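Side-chain contacts in beta-N-acetylglucosaminidase (Thermotoga maritima, PDB 3WO8), which probably hydrolyses terminal non-reducing N-acetyl-D-hexosamine residues from N-acetyl-beta-D-hexosaminides, as a dimeric glycoside hydrolase of family 3: residues B[88-91]-B[92-96]; B[111-114]-B[115-119]; B[271-274]-B[275-279]. All coordinates share one frame; numbering follows the deposited sequence.

Interaction 1 (B[88-91]-B[92-96]); sequences SSPG and NLAFG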
loop_
_atom_site.group_PDB
_atom_site.type_symbol
_atom_site.label_atom_id
_atom_site.label_comp_id
_atom_site.label_asym_id
_atom_site.label_seq_id
_atom_site.Cartn_x
_atom_site.Cartn_y
_atom_site.Cartn_z
ATOM N N SER B 88 6.631 -4.352 1.755
ATOM C CA SER B 88 7.169 -5.046 2.880
ATOM C C SER B 88 8.626 -5.366 2.645
ATOM O O SER B 88 9.079 -5.392 1.528
ATOM C CB SER B 88 6.351 -6.301 3.203
ATOM O OG SER B 88 6.925 -7.039 4.278
ATOM N N SER B 89 9.329 -5.579 3.749
ATOM C CA SER B 89 10.779 -5.679 3.828
ATOM C C SER B 89 11.049 -6.927 4.641
ATOM O O SER B 89 10.296 -7.244 5.529
ATOM C CB SER B 89 11.332 -4.451 4.578
ATOM O OG SER B 89 12.648 -4.653 5.121
ATOM N N PRO B 90 12.122 -7.652 4.355
ATOM C CA PRO B 90 12.352 -8.707 5.303
ATOM C C PRO B 90 12.844 -8.240 6.664
ATOM O O PRO B 90 12.839 -9.054 7.578
ATOM C CB PRO B 90 13.376 -9.589 4.615
ATOM C CG PRO B 90 14.069 -8.680 3.662
ATOM C CD PRO B 90 13.050 -7.678 3.228
ATOM N N GLY B 91 13.252 -6.971 6.807
ATOM C CA GLY B 91 13.849 -6.478 8.056
ATOM C C GLY B 91 15.398 -6.300 8.152
ATOM O O GLY B 91 16.192 -7.006 7.498
ATOM N N ASN B 92 15.809 -5.366 9.016
ATOM C CA ASN B 92 17.204 -4.997 9.247
ATOM C C ASN B 92 18.212 -6.140 9.412
ATOM O O ASN B 92 19.340 -6.014 8.994
ATOM C CB ASN B 92 17.306 -4.099 10.473
ATOM C CG ASN B 92 16.668 -2.735 10.267
ATOM O OD1 ASN B 92 16.128 -2.450 9.215
ATOM N ND2 ASN B 92 16.744 -1.876 11.292
ATOM N N LEU B 93 17.837 -7.242 10.030
ATOM C CA LEU B 93 18.788 -8.344 10.188
ATOM C C LEU B 93 19.103 -8.953 8.818
ATOM O O LEU B 93 20.261 -9.117 8.433
ATOM C CB LEU B 93 18.255 -9.396 11.153
ATOM C CG LEU B 93 19.297 -10.418 11.611
ATOM C CD1 LEU B 93 20.424 -9.728 12.373
ATOM C CD2 LEU B 93 18.693 -11.542 12.454
ATOM N N ALA B 94 18.069 -9.244 8.064
ATOM C CA ALA B 94 18.249 -9.632 6.669
ATOM C C ALA B 94 19.102 -8.626 5.874
ATOM O O ALA B 94 20.019 -8.995 5.176
ATOM C CB ALA B 94 16.889 -9.821 6.004
ATOM N N PHE B 95 18.773 -7.358 5.983
ATOM C CA PHE B 95 19.470 -6.329 5.249
ATOM C C PHE B 95 20.929 -6.189 5.683
ATOM O O PHE B 95 21.774 -5.731 4.903
ATOM C CB PHE B 95 18.760 -4.975 5.439
ATOM C CG PHE B 95 17.782 -4.637 4.346
ATOM C CD1 PHE B 95 18.219 -4.137 3.151
ATOM C CD2 PHE B 95 16.438 -4.795 4.526
ATOM C CE1 PHE B 95 17.330 -3.794 2.141
ATOM C CE2 PHE B 95 15.540 -4.451 3.538
ATOM C CZ PHE B 95 15.985 -3.956 2.340
ATOM N N GLY B 96 21.199 -6.540 6.936
ATOM C CA GLY B 96 22.539 -6.522 7.482
ATOM C C GLY B 96 23.498 -7.497 6.812
ATOM O O GLY B 96 24.708 -7.342 6.892
HETATM O O HOH W 1 15.103 -9.234 8.972
#

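Interaction 2 (B[111-114]-B[115-119]); sequences GKIM and EIVGL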
loop_
_atom_site.group_PDB
_atom_site.type_symbol
_atom_site.label_atom_id
_atom_site.label_comp_id
_atom_site.label_asym_id
_atom_site.label_seq_id
_atom_site.Cartn_x
_atom_site.Cartn_y
_atom_site.Cartn_z
ATOM N N GLY B 111 10.852 6.018 2.296
ATOM C CA GLY B 111 10.758 7.459 2.476
ATOM C C GLY B 111 9.881 8.164 1.440
ATOM O O GLY B 111 9.046 9.029 1.794
ATOM N N LYS B 112 10.083 7.833 0.167
ATOM C CA LYS B 112 9.398 8.552 -0.882
ATOM C C LYS B 112 7.889 8.252 -0.778
ATOM O O LYS B 112 7.043 9.126 -0.890
ATOM C CB LYS B 112 10.004 8.200 -2.253
ATOM C CG LYS B 112 9.560 9.118 -3.384
ATOM C CD LYS B 112 10.268 10.486 -3.384
ATOM C CE LYS B 112 9.707 11.477 -4.415
ATOM N NZ LYS B 112 8.248 11.738 -4.227
ATOM N N ILE B 113 7.548 7.016 -0.470
ATOM C CA ILE B 113 6.152 6.693 -0.229
ATOM C C ILE B 113 5.550 7.368 1.031
ATOM O O ILE B 113 4.429 7.860 1.021
ATOM C CB ILE B 113 5.971 5.167 -0.215
ATOM C CG1 ILE B 113 6.240 4.632 -1.645
ATOM C CG2 ILE B 113 4.553 4.815 0.214
ATOM C CD1 ILE B 113 6.360 3.117 -1.697
ATOM N N MET B 114 6.289 7.386 2.119
ATOM C CA MET B 114 5.779 8.029 3.309
ATOM C C MET B 114 5.434 9.454 2.959
ATOM O O MET B 114 4.397 10.002 3.348
ATOM C CB MET B 114 6.832 7.982 4.415
ATOM C CG MET B 114 6.843 6.675 5.177
ATOM S SD MET B 114 8.434 6.448 5.967
ATOM C CE MET B 114 8.444 4.697 6.350
ATOM N N GLU B 115 6.301 10.037 2.148
ATOM C CA GLU B 115 6.165 11.418 1.802
ATOM C C GLU B 115 4.902 11.740 1.025
ATOM O O GLU B 115 4.222 12.751 1.276
ATOM C CB GLU B 115 7.353 11.829 0.992
ATOM C CG GLU B 115 7.557 13.316 1.034
ATOM C CD GLU B 115 7.628 13.873 -0.326
ATOM O OE1 GLU B 115 6.538 14.013 -0.928
ATOM O OE2 GLU B 115 8.772 14.118 -0.764
ATOM N N ILE B 116 4.618 10.874 0.054
ATOM C CA ILE B 116 3.448 11.003 -0.786
ATOM C C ILE B 116 2.197 10.879 0.073
ATOM O O ILE B 116 1.194 11.561 -0.159
ATOM C CB ILE B 116 3.484 9.943 -1.887
ATOM C CG1 ILE B 116 4.473 10.385 -2.947
ATOM C CG2 ILE B 116 2.124 9.777 -2.534
ATOM C CD1 ILE B 116 4.882 9.313 -3.937
ATOM N N VAL B 117 2.288 10.010 1.066
ATOM C CA VAL B 117 1.166 9.698 1.925
ATOM C C VAL B 117 0.929 10.876 2.862
ATOM O O VAL B 117 -0.201 11.185 3.221
ATOM C CB VAL B 117 1.508 8.459 2.758
ATOM C CG1 VAL B 117 0.456 8.205 3.794
ATOM C CG2 VAL B 117 1.645 7.223 1.898
ATOM N N GLY B 118 2.021 11.503 3.289
ATOM C CA GLY B 118 1.939 12.708 4.076
ATOM C C GLY B 118 2.734 12.661 5.356
ATOM O O GLY B 118 2.678 13.571 6.142
ATOM N N LEU B 119 3.418 11.567 5.597
ATOM C CA LEU B 119 4.337 11.490 6.684
ATOM C C LEU B 119 5.592 12.292 6.340
ATOM O O LEU B 119 6.037 12.333 5.183
ATOM C CB LEU B 119 4.758 10.045 6.922
ATOM C CG LEU B 119 3.812 9.010 7.523
ATOM C CD1 LEU B 119 2.836 9.636 8.509
ATOM C CD2 LEU B 119 3.088 8.266 6.418
#

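Interaction 3 (B[271-274]-B[275-279]); sequences EIVS and LFLNA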
loop_
_atom_site.group_PDB
_atom_site.type_symbol
_atom_site.label_atom_id
_atom_site.label_comp_id
_atom_site.label_asym_id
_atom_site.label_seq_id
_atom_site.Cartn_x
_atom_site.Cartn_y
_atom_site.Cartn_z
ATOM N N GLU B 271 8.570 14.624 37.863
ATOM C CA GLU B 271 9.960 14.250 37.719
ATOM C C GLU B 271 10.278 13.998 36.236
ATOM O O GLU B 271 11.331 14.392 35.741
ATOM C CB GLU B 271 10.271 12.968 38.526
ATOM C CG GLU B 271 10.114 13.037 40.059
ATOM C CD GLU B 271 9.882 11.659 40.684
ATOM O OE1 GLU B 271 10.666 11.216 41.554
ATOM O OE2 GLU B 271 8.910 10.989 40.272
ATOM N N ILE B 272 9.357 13.340 35.537
ATOM C CA ILE B 272 9.561 12.937 34.155
ATOM C C ILE B 272 9.773 14.156 33.264
ATOM O O ILE B 272 10.819 14.290 32.639
ATOM C CB ILE B 272 8.378 12.063 33.683
ATOM C CG1 ILE B 272 8.568 10.621 34.188
ATOM C CG2 ILE B 272 8.247 12.059 32.167
ATOM C CD1 ILE B 272 7.423 9.662 33.882
ATOM N N VAL B 273 8.792 15.048 33.226
ATOM C CA VAL B 273 8.883 16.281 32.418
ATOM C C VAL B 273 10.162 17.055 32.738
ATOM O O VAL B 273 10.840 17.567 31.841
ATOM C CB VAL B 273 7.680 17.228 32.672
ATOM C CG1 VAL B 273 7.750 18.483 31.816
ATOM C CG2 VAL B 273 6.358 16.527 32.390
ATOM N N SER B 274 10.471 17.142 34.027
ATOM C CA SER B 274 11.638 17.881 34.505
ATOM C C SER B 274 12.959 17.201 34.172
ATOM O O SER B 274 13.839 17.815 33.617
ATOM C CB SER B 274 11.558 18.093 36.023
ATOM O OG SER B 274 12.111 16.982 36.727
ATOM N N LEU B 275 13.116 15.943 34.520
ATOM C CA LEU B 275 14.404 15.326 34.346
ATOM C C LEU B 275 14.773 15.327 32.878
ATOM O O LEU B 275 15.915 15.617 32.512
ATOM C CB LEU B 275 14.408 13.916 34.928
ATOM C CG LEU B 275 14.126 13.946 36.436
ATOM C CD1 LEU B 275 13.996 12.548 37.003
ATOM C CD2 LEU B 275 15.185 14.739 37.191
ATOM N N PHE B 276 13.778 15.047 32.041
ATOM C CA PHE B 276 13.986 14.947 30.599
ATOM C C PHE B 276 14.370 16.302 30.006
ATOM O O PHE B 276 15.480 16.463 29.480
ATOM C CB PHE B 276 12.731 14.368 29.932
ATOM C CG PHE B 276 12.781 14.354 28.442
ATOM C CD1 PHE B 276 13.472 13.360 27.767
ATOM C CD2 PHE B 276 12.109 15.336 27.712
ATOM C CE1 PHE B 276 13.521 13.345 26.385
ATOM C CE2 PHE B 276 12.143 15.324 26.333
ATOM C CZ PHE B 276 12.846 14.320 25.664
ATOM N N LEU B 277 13.480 17.280 30.109
ATOM C CA LEU B 277 13.763 18.591 29.527
ATOM C C LEU B 277 15.081 19.211 30.025
ATOM O O LEU B 277 15.867 19.770 29.247
ATOM C CB LEU B 277 12.609 19.540 29.803
ATOM C CG LEU B 277 11.356 19.339 28.947
ATOM C CD1 LEU B 277 10.226 20.233 29.431
ATOM C CD2 LEU B 277 11.615 19.663 27.491
ATOM N N ASN B 278 15.321 19.082 31.326
ATOM C CA ASN B 278 16.548 19.574 31.956
ATOM C C ASN B 278 17.766 18.766 31.555
ATOM O O ASN B 278 18.868 19.306 31.560
ATOM C CB ASN B 278 16.421 19.624 33.493
ATOM C CG ASN B 278 15.407 20.670 33.963
ATOM O OD1 ASN B 278 15.102 21.643 33.244
ATOM N ND2 ASN B 278 14.863 20.468 35.156
ATOM N N ALA B 279 17.576 17.494 31.196
ATOM C CA ALA B 279 18.679 16.687 30.699
ATOM C C ALA B 279 19.102 17.132 29.290
ATOM O O ALA B 279 20.169 16.754 28.791
ATOM C CB ALA B 279 18.314 15.209 30.713
#

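Interaction 1 (B[88-91]-B[92-96])
Ser89 meets the rim of the Phe95 ring: its OG lies 3.3 Å from CE2, at the edge and in the plane of the ring, where the slightly positive C-H groups can face an oxygen. The first torsion of the serine sets OG anti to the residue's own N and beside its carbonyl carbon (chi1 159°), and from there the hydroxyl also reaches forward along the chain. It accepts the backbone N-H of Gly91 at 2.9 Å, with an N-H...O angle of 157°, which closes an ST turn. One small polar side chain thus shapes the backbone before the helix and borders the aromatic ring of the helix's first turn.

Next in the chain is Pro90, whose rigid ring suits a loop residue that needs no N-H of its own. The proline and Phe95 side chains cross at about a right angle, with CD 4.1 Å from CE2, while CB of Pro90 rests 3.8 Å from CB of Ala94. The methyl group of alanine is small enough to let the proline settle against the first turn. A water is held in the same corner, donating to Pro90 O at 2.7 Å and accepting from Ala94 N.

Gly91 has a positive phi of 102°, where a CB would collide with the preceding carbonyl oxygen, so glycine is the natural occupant. Its own carbonyl O receives Phe95 N at 3.0 Å. Around this corner, Phe95 also packs on Val102 and Thr103 of helix 100-117 and on Val339 of the second subunit. The arrangement is that of a helix N terminus entered through an ST turn, with Gly91 as the N-cap residue of helix 92-96 in the TIM-barrel domain.

Interaction 2 (B[111-114]-B[115-119])
Lys112 and Ile116 approach each other one helical turn apart, and Ile116 can be followed outward past the Lys112 carbonyl. CB of Ile116 lies 3.7 Å from Ile113 O. CG1 of Ile116, set anti to its own carbonyl carbon (chi1 -77°), comes 3.5 Å from Lys112 O, and CD1 of Ile116 continues past that oxygen to end 4.2 Å from Lys112 NZ. The lysine meets it by bending at chi2 and chi4, which curls the long chain back over the helix; its aliphatic length suits a partly exposed position beside an apolar neighbour. NZ also lies near OE2 of Glu115, too far for a salt bridge, although the opposite charges would probably attract.

Ile113 and Val117 make the corresponding pair on the buried side, where their CG2 methyls stand 4.1 Å apart. Branched, wholly apolar side chains fit there, because neither carries a polar group to be satisfied.

Beyond Val117 the helix ends in a Schellman motif. Gly118 is its C-prime residue, and its phi of 128° would drive a CB into the preceding carbonyl oxygen. Met114 O accepts twice: from Gly118 N at 2.8 Å, in the carbonyl plane, and from Leu119 N at 2.9 Å, well above that plane. The turn brings Leu119 back against the helix, its CB 3.9 Å from CB of Met114, an apolar contact between the residues on either side of the Schellman turn.

This end of helix 100-117 leads into barrel strand 121-122. Val117 packs on Leu56 and Leu119 on Met60, both of helix 53-66, while Ile113 touches Ile116 of the second subunit and Ile116 touches Val109 there, placing this helix both against its own barrel and at the dimer interface.

Interaction 3 (B[271-274]-B[275-279])
Four successive backbone bonds, from Leu275, Phe276, Leu277 and Asn278 N to the carbonyls of Glu271, Ile272, Val273 and Ser274, make this a regular alpha-helical stretch, the shortest being Leu275 N to Glu271 O at 2.7 Å. It belongs to helix 269-279, which precedes strand 283-286 in the TIM barrel.

Val273 and Leu277 lie side by side and point the same way, with CG1 of the valine 3.9 Å from CD1 of the leucine. Both side chains pack on Leu299 of helix 292-304, a fitting use of two hydrophobic residues spaced one turn apart. Leu275 serves another flank: its CD1 approaches CB of Glu271 at 4.0 Å, so the leucine meets the aliphatic root of the glutamate. The carboxylate is held at the start of the helix, where OE2 accepts from Ser268 N.

CG of Asn278, anti to its own carbonyl carbon, lies 3.3 Å from Ser274 O without an amide hydrogen bond to it, and OD1 accepts from Gln309 N. Serine suits position 274 because a hydroxyl can bond back to the preceding turn. With OG between its own N and carbonyl carbon (chi1 87°), it donates to Glu271 O at 2.9 Å from above the carbonyl plane, making that oxygen a double acceptor.

Overall arrangement
All three interactions are local, each within one continuous stretch: interaction 1 joins a loop to a first helical turn, the other two join successive turns. They run in series, without nesting or crossing. Interaction 1 comes first, closing the turn by which the loop after strand 70-72 enters helix 92-96. Helix 100-117 follows, and interaction 2 closes its C-terminal end before strand 121-122; the centres of these two contacts are about 20 Å apart. Both lie where the barrel domain meets the second subunit. Interaction 3 arrives much later, in helix 269-279 between strands 253-257 and 283-286. Its centre lies about 35 Å from that of interaction 1, and its surroundings belong to its own chain, notably helices 236-247 and 292-304.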